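Local coordinates for protein CD8 alpha antigen (PDB 5EDX) that probably serves as a T-cell co-receptor that binds MHC class I molecules as a homodimer of V-type immunoglobulin domains, at residues Ile47-Leu52 and Glu61-Arg66; Ser69-Lys72 and Phe77-Ile80; His82-Glu87 and Met108-Pro113; Tyr92-Leu97 and Tyr103-Met108. All blocks are in the same frame, centred on the assembly; numbering follows the deposited sequence. Where two conformers were deposited one is given.

Interaction 1: residues Ile47-Leu52 and Glu61-Arg66; sequences IFLMYL and EGLDTR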
loop_
_atom_site.group_PDB
_atom_site.type_symbol
_atom_site.label_atom_id
_atom_site.label_comp_id
_atom_site.label_asym_id
_atom_site.label_seq_id
_atom_site.Cartn_x
_atom_site.Cartn_y
_atom_site.Cartn_z
ATOM N N ILE A 47 -0.640 -4.343 5.484
ATOM C CA ILE A 47 -0.334 -5.746 5.677
ATOM C C ILE A 47 -0.814 -6.516 4.447
ATOM O O ILE A 47 -1.965 -6.391 4.043
ATOM C CB ILE A 47 -1.046 -6.259 6.942
ATOM C CG1 ILE A 47 -0.517 -5.501 8.170
ATOM C CG2 ILE A 47 -0.855 -7.763 7.112
ATOM C CD1 ILE A 47 -1.328 -5.709 9.423
ATOM N N PHE A 48 0.081 -7.289 3.839
ATOM C CA PHE A 48 -0.269 -8.129 2.699
ATOM C C PHE A 48 -1.094 -9.321 3.181
ATOM O O PHE A 48 -0.692 -10.023 4.106
ATOM C CB PHE A 48 1.009 -8.607 1.991
ATOM C CG PHE A 48 0.773 -9.637 0.906
ATOM C CD1 PHE A 48 0.369 -9.252 -0.364
ATOM C CD2 PHE A 48 0.991 -10.985 1.155
ATOM C CE1 PHE A 48 0.165 -10.201 -1.365
ATOM C CE2 PHE A 48 0.785 -11.938 0.158
ATOM C CZ PHE A 48 0.374 -11.539 -1.100
ATOM N N LEU A 49 -2.249 -9.548 2.563
ATOM C CA LEU A 49 -3.070 -10.708 2.913
ATOM C C LEU A 49 -2.923 -11.846 1.903
ATOM O O LEU A 49 -2.622 -12.978 2.283
ATOM C CB LEU A 49 -4.538 -10.318 3.063
ATOM C CG LEU A 49 -4.850 -9.231 4.088
ATOM C CD1 LEU A 49 -6.336 -8.908 4.044
ATOM C CD2 LEU A 49 -4.421 -9.676 5.491
ATOM N N MET A 50 -3.132 -11.551 0.622
ATOM C CA MET A 50 -2.990 -12.577 -0.412
ATOM C C MET A 50 -2.923 -11.996 -1.811
ATOM O O MET A 50 -3.350 -10.867 -2.056
ATOM C CB MET A 50 -4.152 -13.565 -0.345
ATOM C CG MET A 50 -5.485 -12.943 -0.709
ATOM S SD MET A 50 -6.888 -14.003 -0.297
ATOM C CE MET A 50 -6.867 -13.953 1.499
ATOM N N TYR A 51 -2.382 -12.795 -2.723
ATOM C CA TYR A 51 -2.291 -12.452 -4.130
ATOM C C TYR A 51 -3.189 -13.440 -4.860
ATOM O O TYR A 51 -3.138 -14.643 -4.595
ATOM C CB TYR A 51 -0.838 -12.578 -4.585
ATOM C CG TYR A 51 -0.610 -12.547 -6.086
ATOM C CD1 TYR A 51 -0.279 -11.364 -6.736
ATOM C CD2 TYR A 51 -0.684 -13.712 -6.845
ATOM C CE1 TYR A 51 -0.049 -11.335 -8.098
ATOM C CE2 TYR A 51 -0.457 -13.692 -8.216
ATOM C CZ TYR A 51 -0.141 -12.499 -8.834
ATOM O OH TYR A 51 0.091 -12.468 -10.195
ATOM N N LEU A 52 -4.039 -12.928 -5.749
ATOM C CA LEU A 52 -4.979 -13.761 -6.487
ATOM C C LEU A 52 -4.814 -13.574 -7.990
ATOM O O LEU A 52 -4.722 -12.452 -8.478
ATOM C CB LEU A 52 -6.417 -13.420 -6.094
ATOM C CG LEU A 52 -6.774 -13.604 -4.616
ATOM C CD1 LEU A 52 -8.103 -12.934 -4.310
ATOM C CD2 LEU A 52 -6.811 -15.088 -4.242
ATOM N N GLU A 61 2.400 -15.570 4.567
ATOM C CA GLU A 61 2.851 -16.464 5.621
ATOM C C GLU A 61 2.242 -16.007 6.937
ATOM O O GLU A 61 2.329 -14.834 7.300
ATOM C CB GLU A 61 4.377 -16.470 5.715
ATOM C CG GLU A 61 5.042 -17.480 4.793
ATOM C CD GLU A 61 6.555 -17.394 4.832
ATOM O OE1 GLU A 61 7.114 -17.166 5.927
ATOM O OE2 GLU A 61 7.183 -17.555 3.763
ATOM N N GLY A 62 1.610 -16.929 7.650
ATOM C CA GLY A 62 1.029 -16.587 8.934
ATOM C C GLY A 62 -0.415 -16.124 8.873
ATOM O O GLY A 62 -1.025 -15.872 9.909
ATOM N N LEU A 63 -0.973 -15.999 7.674
ATOM C CA LEU A 63 -2.396 -15.690 7.566
ATOM C C LEU A 63 -3.216 -16.911 7.959
ATOM O O LEU A 63 -3.032 -17.999 7.406
ATOM C CB LEU A 63 -2.770 -15.259 6.144
ATOM C CG LEU A 63 -4.225 -14.810 5.984
ATOM C CD1 LEU A 63 -4.443 -13.467 6.660
ATOM C CD2 LEU A 63 -4.614 -14.738 4.514
ATOM N N ASP A 64 -4.137 -16.732 8.902
ATOM C CA ASP A 64 -5.021 -17.825 9.297
ATOM C C ASP A 64 -6.217 -17.884 8.356
ATOM O O ASP A 64 -7.161 -17.103 8.499
ATOM C CB ASP A 64 -5.480 -17.632 10.746
ATOM C CG ASP A 64 -6.190 -18.854 11.308
ATOM O OD1 ASP A 64 -6.643 -19.704 10.516
ATOM O OD2 ASP A 64 -6.309 -18.957 12.546
ATOM N N THR A 65 -6.186 -18.810 7.396
ATOM C CA THR A 65 -7.202 -18.846 6.349
ATOM C C THR A 65 -8.534 -19.434 6.803
ATOM O O THR A 65 -9.488 -19.494 6.032
ATOM C CB THR A 65 -6.701 -19.558 5.067
ATOM O OG1 THR A 65 -6.263 -20.882 5.385
ATOM C CG2 THR A 65 -5.541 -18.784 4.453
ATOM N N ARG A 66 -8.599 -19.859 8.061
ATOM C CA ARG A 66 -9.867 -20.247 8.661
ATOM C C ARG A 66 -10.714 -19.006 8.916
ATOM O O ARG A 66 -11.939 -19.086 8.956
ATOM C CB ARG A 66 -9.636 -20.997 9.980
ATOM C CG ARG A 66 -8.948 -22.345 9.814
ATOM C CD ARG A 66 -8.559 -22.938 11.160
ATOM N NE ARG A 66 -7.640 -22.074 11.895
ATOM C CZ ARG A 66 -7.033 -22.416 13.030
ATOM N NH1 ARG A 66 -7.244 -23.612 13.562
ATOM N NH2 ARG A 66 -6.212 -21.564 13.627
#
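Leu-63 packs on Leu-49 and Met-50, the two residues that form a classic beta bulge opposite Trp-35 in this V-set immunoglobulin domain. It reaches them from the loop between strands 58-59 and 68-73. Its CB already heads for strand 47-52. CG then stands anti to the backbone N (chi1 -175°), which carries the fork onward to the strand. Each branch of the fork has its own work. Leu-63 CD1 meets Leu-49 CD2 at 4.0 Å. Leu-63 CD2 lies 3.5 Å from Leu-49 O and 3.8 Å from Met-50 CE. The methionine chain bends at its last torsion (chi3 69°), which swings CE toward the loop. Both contacting strand residues also touch Leu-79, so Leu-63 extends the packing outward from the sandwich core. The loop is held beyond the contact by an Asx turn. Asp-64 OD1 accepts from Arg-66 N and also from Arg-66 NE. The side-on salt bridge is completed by Arg-66 NH2 and Asp-64 OD2, 2.8 Å apart.

Interaction 2: residues Ser69-Lys72 and Phe77-Ile80; sequences SGYK and FYLI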
loop_
_atom_site.group_PDB
_atom_site.type_symbol
_atom_site.label_atom_id
_atom_site.label_comp_id
_atom_site.label_asym_id
_atom_site.label_seq_id
_atom_site.Cartn_x
_atom_site.Cartn_y
_atom_site.Cartn_z
ATOM N N SER A 69 -10.117 -15.592 4.003
ATOM C CA SER A 69 -9.784 -16.234 2.733
ATOM C C SER A 69 -10.227 -15.340 1.582
ATOM O O SER A 69 -10.848 -14.299 1.799
ATOM C CB SER A 69 -10.438 -17.613 2.629
ATOM O OG SER A 69 -11.843 -17.502 2.487
ATOM N N GLY A 70 -9.902 -15.734 0.359
ATOM C CA GLY A 70 -10.323 -14.951 -0.785
ATOM C C GLY A 70 -10.262 -15.758 -2.058
ATOM O O GLY A 70 -9.683 -16.845 -2.080
ATOM N N TYR A 71 -10.859 -15.228 -3.122
ATOM C CA TYR A 71 -10.877 -15.944 -4.392
ATOM C C TYR A 71 -11.123 -15.016 -5.568
ATOM O O TYR A 71 -11.578 -13.888 -5.404
ATOM C CB TYR A 71 -11.918 -17.071 -4.365
ATOM C CG TYR A 71 -13.368 -16.629 -4.369
ATOM C CD1 TYR A 71 -14.051 -16.427 -5.567
ATOM C CD2 TYR A 71 -14.065 -16.438 -3.179
ATOM C CE1 TYR A 71 -15.378 -16.041 -5.581
ATOM C CE2 TYR A 71 -15.405 -16.048 -3.183
ATOM C CZ TYR A 71 -16.051 -15.855 -4.393
ATOM O OH TYR A 71 -17.375 -15.474 -4.426
ATOM N N LYS A 72 -10.806 -15.515 -6.754
ATOM C CA LYS A 72 -11.070 -14.805 -7.996
ATOM C C LYS A 72 -12.154 -15.540 -8.768
ATOM O O LYS A 72 -12.123 -16.768 -8.875
ATOM C CB LYS A 72 -9.786 -14.744 -8.829
ATOM C CG LYS A 72 -9.939 -14.129 -10.226
ATOM C CD LYS A 72 -8.630 -14.257 -11.011
ATOM C CE LYS A 72 -8.672 -13.464 -12.320
ATOM N NZ LYS A 72 -9.648 -14.046 -13.282
ATOM N N PHE A 77 -12.679 -10.005 -7.543
ATOM C CA PHE A 77 -11.871 -10.556 -6.464
ATOM C C PHE A 77 -12.615 -10.374 -5.145
ATOM O O PHE A 77 -13.216 -9.331 -4.900
ATOM C CB PHE A 77 -10.503 -9.870 -6.422
ATOM C CG PHE A 77 -9.700 -10.054 -7.679
ATOM C CD1 PHE A 77 -9.865 -9.196 -8.758
ATOM C CD2 PHE A 77 -8.801 -11.104 -7.792
ATOM C CE1 PHE A 77 -9.132 -9.378 -9.927
ATOM C CE2 PHE A 77 -8.063 -11.289 -8.940
ATOM C CZ PHE A 77 -8.228 -10.427 -10.018
ATOM N N TYR A 78 -12.587 -11.399 -4.302
ATOM C CA TYR A 78 -13.344 -11.371 -3.062
ATOM C C TYR A 78 -12.456 -11.656 -1.870
ATOM O O TYR A 78 -11.490 -12.411 -1.974
ATOM C CB TYR A 78 -14.463 -12.412 -3.099
ATOM C CG TYR A 78 -15.485 -12.162 -4.179
ATOM C CD1 TYR A 78 -16.603 -11.380 -3.933
ATOM C CD2 TYR A 78 -15.327 -12.706 -5.445
ATOM C CE1 TYR A 78 -17.548 -11.146 -4.928
ATOM C CE2 TYR A 78 -16.267 -12.479 -6.446
ATOM C CZ TYR A 78 -17.372 -11.700 -6.177
ATOM O OH TYR A 78 -18.303 -11.471 -7.172
ATOM N N LEU A 79 -12.802 -11.046 -0.740
ATOM C CA LEU A 79 -12.178 -11.361 0.540
ATOM C C LEU A 79 -13.300 -11.705 1.500
ATOM O O LEU A 79 -14.305 -11.001 1.565
ATOM C CB LEU A 79 -11.410 -10.154 1.075
ATOM C CG LEU A 79 -10.540 -10.429 2.303
ATOM C CD1 LEU A 79 -9.302 -11.214 1.907
ATOM C CD2 LEU A 79 -10.147 -9.132 2.989
ATOM N N ILE A 80 -13.135 -12.791 2.247
ATOM C CA ILE A 80 -14.162 -13.194 3.189
ATOM C C ILE A 80 -13.590 -13.213 4.596
ATOM O O ILE A 80 -12.620 -13.909 4.865
ATOM C CB ILE A 80 -14.726 -14.584 2.858
ATOM C CG1 ILE A 80 -15.435 -14.570 1.497
ATOM C CG2 ILE A 80 -15.695 -15.025 3.947
ATOM C CD1 ILE A 80 -14.522 -14.839 0.334
#
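Segments Ser-69 to Lys-72 and Phe-77 to Ile-80 run antiparallel, their axes 4.6 Å apart at closest approach. Ser-69 pairs with Ile-80, and Tyr-71 with Tyr-78, each as a hydrogen-bonded pair. Gly-70 and Leu-79 form a non-hydrogen-bonded pair between them, and Gly-70 CA comes within 3.0 Å of Tyr-78 O.

Tyr-71 and Tyr-78 share one face. Their rings are near parallel, with planes at 23° and centroids 4.7 Å apart, but they are slid so far that they barely overlap. Tyr-78 CB lies over the Tyr-71 face in a CH-pi contact, while Tyr-71 OH sits above the Tyr-78 ring, offset toward its rim. Tyr-71 CG stands between its backbone N and carbonyl carbon (chi1 70°), which brings the ring across to the other strand. Ile-80 CD1 meets the same ring, 3.8 Å from Tyr-71 CE2.

This is the D-E hairpin at the edge of one sheet of the V-set sandwich. Lys-19 of the neighbouring strand 18-24 bonds to Tyr-71 OH and makes a cation-pi contact with Tyr-78.

Lys-72 and Phe-77 occupy the opposite face. The lysine methylenes run alongside the ring, with Lys-72 CG 3.6 Å from Phe-77 CE2, and Lys-72 NZ bonds to Asn-74 O. Phe-77 and Leu-79 both reach Trp-35 in the core. Leu-79 CD1 also lies 3.5 Å from Ser-69 O.

Interaction 3: residues His82-Glu87 and Met108-Pro113; sequences HRFREE and MSVFLP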
loop_
_atom_site.group_PDB
_atom_site.type_symbol
_atom_site.label_atom_id
_atom_site.label_comp_id
_atom_site.label_asym_id
_atom_site.label_seq_id
_atom_site.Cartn_x
_atom_site.Cartn_y
_atom_site.Cartn_z
ATOM N N HIS A 82 -14.488 -14.643 7.770
ATOM C CA HIS A 82 -15.440 -15.713 8.075
ATOM C C HIS A 82 -16.137 -15.614 9.419
ATOM O O HIS A 82 -17.299 -16.010 9.554
ATOM C CB HIS A 82 -14.749 -17.070 7.959
ATOM C CG HIS A 82 -14.518 -17.499 6.545
ATOM N ND1 HIS A 82 -13.313 -17.330 5.903
ATOM C CD2 HIS A 82 -15.350 -18.072 5.645
ATOM C CE1 HIS A 82 -13.407 -17.792 4.666
ATOM N NE2 HIS A 82 -14.635 -18.244 4.485
ATOM N N ARG A 83 -15.420 -15.109 10.415
ATOM C CA ARG A 83 -15.906 -15.107 11.783
ATOM C C ARG A 83 -15.321 -13.867 12.436
ATOM O O ARG A 83 -14.325 -13.934 13.158
ATOM C CB ARG A 83 -15.424 -16.378 12.495
ATOM C CG ARG A 83 -16.413 -16.981 13.477
ATOM C CD ARG A 83 -15.972 -18.379 13.909
ATOM N NE ARG A 83 -16.672 -19.438 13.186
ATOM C CZ ARG A 83 -16.368 -20.731 13.272
ATOM N NH1 ARG A 83 -15.363 -21.131 14.041
ATOM N NH2 ARG A 83 -17.063 -21.627 12.586
ATOM N N PHE A 84 -15.954 -12.731 12.164
ATOM C CA PHE A 84 -15.359 -11.417 12.389
ATOM C C PHE A 84 -14.792 -11.256 13.797
ATOM O O PHE A 84 -15.505 -11.407 14.793
ATOM C CB PHE A 84 -16.383 -10.320 12.067
ATOM C CG PHE A 84 -15.805 -8.932 12.030
ATOM C CD1 PHE A 84 -14.954 -8.551 11.006
ATOM C CD2 PHE A 84 -16.138 -8.000 12.999
ATOM C CE1 PHE A 84 -14.427 -7.279 10.963
ATOM C CE2 PHE A 84 -15.614 -6.716 12.957
ATOM C CZ PHE A 84 -14.754 -6.357 11.943
ATOM N N ARG A 85 -13.500 -10.959 13.868
ATOM C CA ARG A 85 -12.825 -10.757 15.143
ATOM C C ARG A 85 -12.695 -9.265 15.442
ATOM O O ARG A 85 -12.729 -8.427 14.535
ATOM C CB ARG A 85 -11.450 -11.430 15.111
ATOM C CG ARG A 85 -11.517 -12.939 14.854
ATOM C CD ARG A 85 -10.163 -13.529 14.435
ATOM N NE ARG A 85 -9.722 -13.030 13.135
ATOM C CZ ARG A 85 -8.603 -13.404 12.521
ATOM N NH1 ARG A 85 -7.798 -14.301 13.078
ATOM N NH2 ARG A 85 -8.283 -12.882 11.348
ATOM N N GLU A 86 -12.548 -8.926 16.717
ATOM C CA GLU A 86 -12.398 -7.531 17.105
ATOM C C GLU A 86 -11.205 -6.917 16.378
ATOM O O GLU A 86 -11.253 -5.771 15.921
ATOM C CB GLU A 86 -12.213 -7.433 18.619
ATOM C CG GLU A 86 -12.165 -6.010 19.133
ATOM C CD GLU A 86 -12.330 -5.936 20.635
ATOM O OE1 GLU A 86 -12.342 -7.004 21.283
ATOM O OE2 GLU A 86 -12.452 -4.815 21.166
ATOM N N GLU A 87 -10.142 -7.702 16.253
ATOM C CA GLU A 87 -8.928 -7.254 15.593
ATOM C C GLU A 87 -9.022 -7.288 14.057
ATOM O O GLU A 87 -8.085 -6.882 13.377
ATOM C CB GLU A 87 -7.722 -8.067 16.079
ATOM C CG GLU A 87 -7.775 -9.556 15.753
ATOM C CD GLU A 87 -8.481 -10.378 16.820
ATOM O OE1 GLU A 87 -9.224 -9.804 17.650
ATOM O OE2 GLU A 87 -8.291 -11.613 16.826
ATOM N N MET A 108 -12.266 -0.163 1.900
ATOM C CA MET A 108 -13.524 -0.667 2.427
ATOM C C MET A 108 -13.316 -0.779 3.933
ATOM O O MET A 108 -12.515 -1.587 4.394
ATOM C CB MET A 108 -13.861 -2.022 1.806
ATOM C CG MET A 108 -14.379 -1.917 0.361
ATOM S SD MET A 108 -14.107 -3.373 -0.676
ATOM C CE MET A 108 -12.352 -3.238 -0.979
ATOM N N SER A 109 -14.008 0.060 4.694
ATOM C CA SER A 109 -13.852 0.045 6.141
ATOM C C SER A 109 -14.812 -0.965 6.746
ATOM O O SER A 109 -15.973 -1.056 6.348
ATOM C CB SER A 109 -14.081 1.436 6.742
ATOM O OG SER A 109 -15.429 1.837 6.597
ATOM N N VAL A 110 -14.313 -1.745 7.694
ATOM C CA VAL A 110 -15.146 -2.703 8.396
ATOM C C VAL A 110 -14.936 -2.501 9.893
ATOM O O VAL A 110 -13.830 -2.686 10.396
ATOM C CB VAL A 110 -14.795 -4.149 8.012
ATOM C CG1 VAL A 110 -15.848 -5.094 8.544
ATOM C CG2 VAL A 110 -14.673 -4.280 6.490
ATOM N N PHE A 111 -15.993 -2.097 10.592
ATOM C CA PHE A 111 -15.899 -1.797 12.020
ATOM C C PHE A 111 -17.098 -2.352 12.786
ATOM O O PHE A 111 -18.183 -2.513 12.227
ATOM C CB PHE A 111 -15.801 -0.280 12.253
ATOM C CG PHE A 111 -14.443 0.298 11.952
ATOM C CD1 PHE A 111 -13.466 0.347 12.931
ATOM C CD2 PHE A 111 -14.137 0.772 10.684
ATOM C CE1 PHE A 111 -12.212 0.867 12.664
ATOM C CE2 PHE A 111 -12.886 1.293 10.408
ATOM C CZ PHE A 111 -11.921 1.341 11.397
ATOM N N LEU A 112 -16.877 -2.662 14.059
ATOM C CA LEU A 112 -17.944 -3.015 14.986
ATOM C C LEU A 112 -18.892 -1.827 15.148
ATOM O O LEU A 112 -18.490 -0.671 14.979
ATOM C CB LEU A 112 -17.335 -3.352 16.348
ATOM C CG LEU A 112 -17.181 -4.763 16.936
ATOM C CD1 LEU A 112 -17.223 -5.876 15.911
ATOM C CD2 LEU A 112 -15.909 -4.848 17.794
ATOM N N PRO A 113 -20.162 -2.103 15.469
ATOM C CA PRO A 113 -21.073 -1.014 15.830
ATOM C C PRO A 113 -20.572 -0.339 17.101
ATOM O O PRO A 113 -20.037 -1.020 17.974
ATOM C CB PRO A 113 -22.395 -1.743 16.102
ATOM C CG PRO A 113 -22.291 -3.024 15.340
ATOM C CD PRO A 113 -20.843 -3.408 15.424
#
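The Phe-84 ring meets Leu-112 at its edge, with Leu-112 CD1 close to the ring plane and 3.5 Å from Phe-84 CE2. Val-110 comes to another part of the same ring at an oblique angle. Its CG1 is 3.6 Å from Phe-84 CE1 and 3.8 Å from Phe-84 CZ. The contact joins the E-F loop of the V-set domain to the end of the G strand, near the C-terminus. It therefore links the two ends of the region that holds strands F and G.

Phe-84 points toward the strand, and its CG is anti to the backbone N (chi1 -170°), which carries the ring out to Val-110 and Leu-112. The ring and Val-110 lie alongside with opposite headings. The loop itself is tied down by backbone bonds from Phe-84 to Gly-15 and Glu-16. Val-110 also touches Val-10 and Tyr-92, so Phe-84 adds to an apolar cluster at this end of the sandwich. Gln-89 packs on both Phe-84 and Leu-112.

Outside this buried part lies a looser contact at the surface. Glu-86 starts a short 3-10 segment, and its side chain stands roughly perpendicular to that of Leu-112. Only methylene meets methyl there, with Glu-86 CG 4.1 Å from Leu-112 CD2.

Interaction 4: residues Tyr92-Leu97 and Tyr103-Met108; sequences YFCSFL and YFSNFM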
loop_
_atom_site.group_PDB
_atom_site.type_symbol
_atom_site.label_atom_id
_atom_site.label_comp_id
_atom_site.label_asym_id
_atom_site.label_seq_id
_atom_site.Cartn_x
_atom_site.Cartn_y
_atom_site.Cartn_z
ATOM N N TYR A 92 -9.697 -2.452 4.346
ATOM C CA TYR A 92 -9.302 -3.469 3.385
ATOM C C TYR A 92 -9.316 -2.865 1.990
ATOM O O TYR A 92 -10.187 -2.055 1.669
ATOM C CB TYR A 92 -10.249 -4.669 3.469
ATOM C CG TYR A 92 -10.171 -5.382 4.804
ATOM C CD1 TYR A 92 -10.869 -4.910 5.914
ATOM C CD2 TYR A 92 -9.384 -6.513 4.956
ATOM C CE1 TYR A 92 -10.782 -5.557 7.145
ATOM C CE2 TYR A 92 -9.297 -7.172 6.182
ATOM C CZ TYR A 92 -10.000 -6.689 7.266
ATOM O OH TYR A 92 -9.912 -7.343 8.474
ATOM N N PHE A 93 -8.350 -3.251 1.161
ATOM C CA PHE A 93 -8.261 -2.670 -0.174
ATOM C C PHE A 93 -7.423 -3.531 -1.099
ATOM O O PHE A 93 -6.664 -4.385 -0.644
ATOM C CB PHE A 93 -7.755 -1.213 -0.124
ATOM C CG PHE A 93 -6.399 -1.036 0.520
ATOM C CD1 PHE A 93 -6.226 -1.218 1.889
ATOM C CD2 PHE A 93 -5.308 -0.630 -0.239
ATOM C CE1 PHE A 93 -4.978 -1.027 2.479
ATOM C CE2 PHE A 93 -4.056 -0.434 0.344
ATOM C CZ PHE A 93 -3.894 -0.633 1.708
ATOM N N CYS A 94 -7.591 -3.315 -2.400
ATOM C CA CYS A 94 -6.945 -4.141 -3.407
ATOM C C CYS A 94 -5.823 -3.367 -4.064
ATOM O O CYS A 94 -5.869 -2.143 -4.135
ATOM C CB CYS A 94 -7.959 -4.562 -4.468
ATOM S SG CYS A 94 -9.266 -5.613 -3.809
ATOM N N SER A 95 -4.832 -4.073 -4.541
ATOM C CA SER A 95 -3.708 -3.471 -5.225
ATOM C C SER A 95 -3.360 -4.222 -6.518
ATOM O O SER A 95 -3.326 -5.401 -6.526
ATOM C CB SER A 95 -2.519 -3.503 -4.307
ATOM O OG SER A 95 -1.554 -2.657 -4.722
ATOM N N PHE A 96 -3.152 -3.480 -7.593
ATOM C CA PHE A 96 -3.028 -4.007 -8.967
ATOM C C PHE A 96 -1.821 -3.309 -9.592
ATOM O O PHE A 96 -1.609 -2.137 -9.389
ATOM C CB PHE A 96 -4.334 -3.814 -9.780
ATOM C CG PHE A 96 -4.212 -4.102 -11.226
ATOM C CD1 PHE A 96 -4.226 -5.418 -11.688
ATOM C CD2 PHE A 96 -4.076 -3.093 -12.134
ATOM C CE1 PHE A 96 -4.104 -5.688 -13.028
ATOM C CE2 PHE A 96 -3.938 -3.355 -13.464
ATOM C CZ PHE A 96 -3.947 -4.658 -13.924
ATOM N N LEU A 97 -0.989 -4.091 -10.257
ATOM C CA LEU A 97 0.209 -3.513 -10.848
ATOM C C LEU A 97 0.129 -3.556 -12.368
ATOM O O LEU A 97 -0.203 -4.581 -12.958
ATOM C CB LEU A 97 1.454 -4.243 -10.349
ATOM C CG LEU A 97 2.767 -3.983 -11.086
ATOM C CD1 LEU A 97 3.306 -2.592 -10.791
ATOM C CD2 LEU A 97 3.788 -5.046 -10.715
ATOM N N TYR A 103 -1.473 0.440 -8.326
ATOM C CA TYR A 103 -2.802 1.018 -8.215
ATOM C C TYR A 103 -3.510 0.484 -6.980
ATOM O O TYR A 103 -3.341 -0.678 -6.622
ATOM C CB TYR A 103 -3.642 0.653 -9.440
ATOM C CG TYR A 103 -3.146 1.267 -10.728
ATOM C CD1 TYR A 103 -3.656 2.472 -11.178
ATOM C CD2 TYR A 103 -2.164 0.642 -11.483
ATOM C CE1 TYR A 103 -3.204 3.042 -12.357
ATOM C CE2 TYR A 103 -1.705 1.204 -12.662
ATOM C CZ TYR A 103 -2.229 2.401 -13.090
ATOM O OH TYR A 103 -1.778 2.963 -14.262
ATOM N N PHE A 104 -4.318 1.323 -6.343
ATOM C CA PHE A 104 -5.040 0.901 -5.143
ATOM C C PHE A 104 -6.525 1.182 -5.266
ATOM O O PHE A 104 -6.913 2.240 -5.749
ATOM C CB PHE A 104 -4.503 1.637 -3.911
ATOM C CG PHE A 104 -3.029 1.470 -3.705
ATOM C CD1 PHE A 104 -2.529 0.350 -3.066
ATOM C CD2 PHE A 104 -2.140 2.434 -4.151
ATOM C CE1 PHE A 104 -1.168 0.192 -2.871
ATOM C CE2 PHE A 104 -0.773 2.281 -3.958
ATOM C CZ PHE A 104 -0.288 1.160 -3.323
ATOM N N SER A 105 -7.360 0.248 -4.812
ATOM C CA SER A 105 -8.792 0.512 -4.717
ATOM C C SER A 105 -9.046 1.426 -3.531
ATOM O O SER A 105 -8.206 1.539 -2.642
ATOM C CB SER A 105 -9.581 -0.783 -4.509
ATOM O OG SER A 105 -9.476 -1.227 -3.164
ATOM N N ASN A 106 -10.208 2.069 -3.518
ATOM C CA ASN A 106 -10.670 2.767 -2.323
ATOM C C ASN A 106 -10.717 1.808 -1.144
ATOM O O ASN A 106 -10.883 0.597 -1.324
ATOM C CB ASN A 106 -12.069 3.344 -2.543
ATOM C CG ASN A 106 -12.079 4.487 -3.536
ATOM O OD1 ASN A 106 -11.026 4.967 -3.958
ATOM N ND2 ASN A 106 -13.270 4.935 -3.910
ATOM N N PHE A 107 -10.573 2.359 0.056
ATOM C CA PHE A 107 -10.718 1.596 1.289
ATOM C C PHE A 107 -12.143 1.080 1.453
ATOM O O PHE A 107 -13.111 1.794 1.186
ATOM C CB PHE A 107 -10.394 2.487 2.493
ATOM C CG PHE A 107 -8.928 2.583 2.818
ATOM C CD1 PHE A 107 -7.973 2.009 1.996
ATOM C CD2 PHE A 107 -8.508 3.248 3.965
ATOM C CE1 PHE A 107 -6.628 2.100 2.307
ATOM C CE2 PHE A 107 -7.167 3.340 4.281
ATOM C CZ PHE A 107 -6.226 2.764 3.460
ATOM N N MET A 108 -12.266 -0.163 1.900
ATOM C CA MET A 108 -13.524 -0.667 2.427
ATOM C C MET A 108 -13.316 -0.779 3.933
ATOM O O MET A 108 -12.515 -1.587 4.394
ATOM C CB MET A 108 -13.861 -2.022 1.806
ATOM C CG MET A 108 -14.379 -1.917 0.361
ATOM S SD MET A 108 -14.107 -3.373 -0.676
ATOM C CE MET A 108 -12.352 -3.238 -0.979
#
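Phe-93 fits its ring between Phe-104 and Phe-107 in the F-G hairpin of the V-set domain. Phe-107 CE1 sits over one face of the Phe-93 ring, offset toward the rim, and is 3.4 Å from Phe-93 CD1. The two planes stand at 44°. Phe-104 CD1 comes to the edge of the Phe-93 ring instead, 3.8 Å from Phe-93 CE2. Both neighbours point the same way as Phe-93, and Pro-46 of the second subunit packs on Phe-93.

The register shifts by one residue between Tyr-92 and Ser-95. Ser-105 fills the irregular place. Its OG accepts from Cys-94 N at 2.9 Å and donates to Asn-106 O, while Ser-105 O is buried without a partner. On the other face the hooked end of Met-108 brings its CE to 3.6 Å from Tyr-92 O. Cys-94 there makes the core disulfide with Cys-22. Tyr-92 OH bonds to Asp-88 O, the tyrosine corner of immunoglobulin domains.

Toward the hairpin turn, Ser-95 OG lies against the Phe-104 ring, 3.4 Å from Phe-104 CE1. Tyr-103 O accepts two donors from opposite faces of its carbonyl plane: Phe-96 N at 3.0 Å and Ser-95 OG at 3.3 Å.

In the fold
Interactions 2 and 4 are hairpins in the two facing sheets, and both rely on backbone hydrogen bonds. Interactions 1 and 3 instead fasten loops by apolar side chains. Leu-79 of interaction 2 meets Tyr-92 of interaction 4 and Met-50 of interaction 1 across the core. The chain span closed by interaction 3 contains interaction 4. The two share Met-108 and strand 101-111. Interactions 1 and 4 are mainly buried, whereas 2 and 3 reach the surface in part. Of the four, only the segments of 1 and 4 reach the second subunit, in 1 through Phe-48 and Tyr-51. Interaction 4 does so more broadly, adding hydrogen bonds to Lys-45 of that subunit, while the tyrosines of interaction 2 face Lys-19 of their own chain.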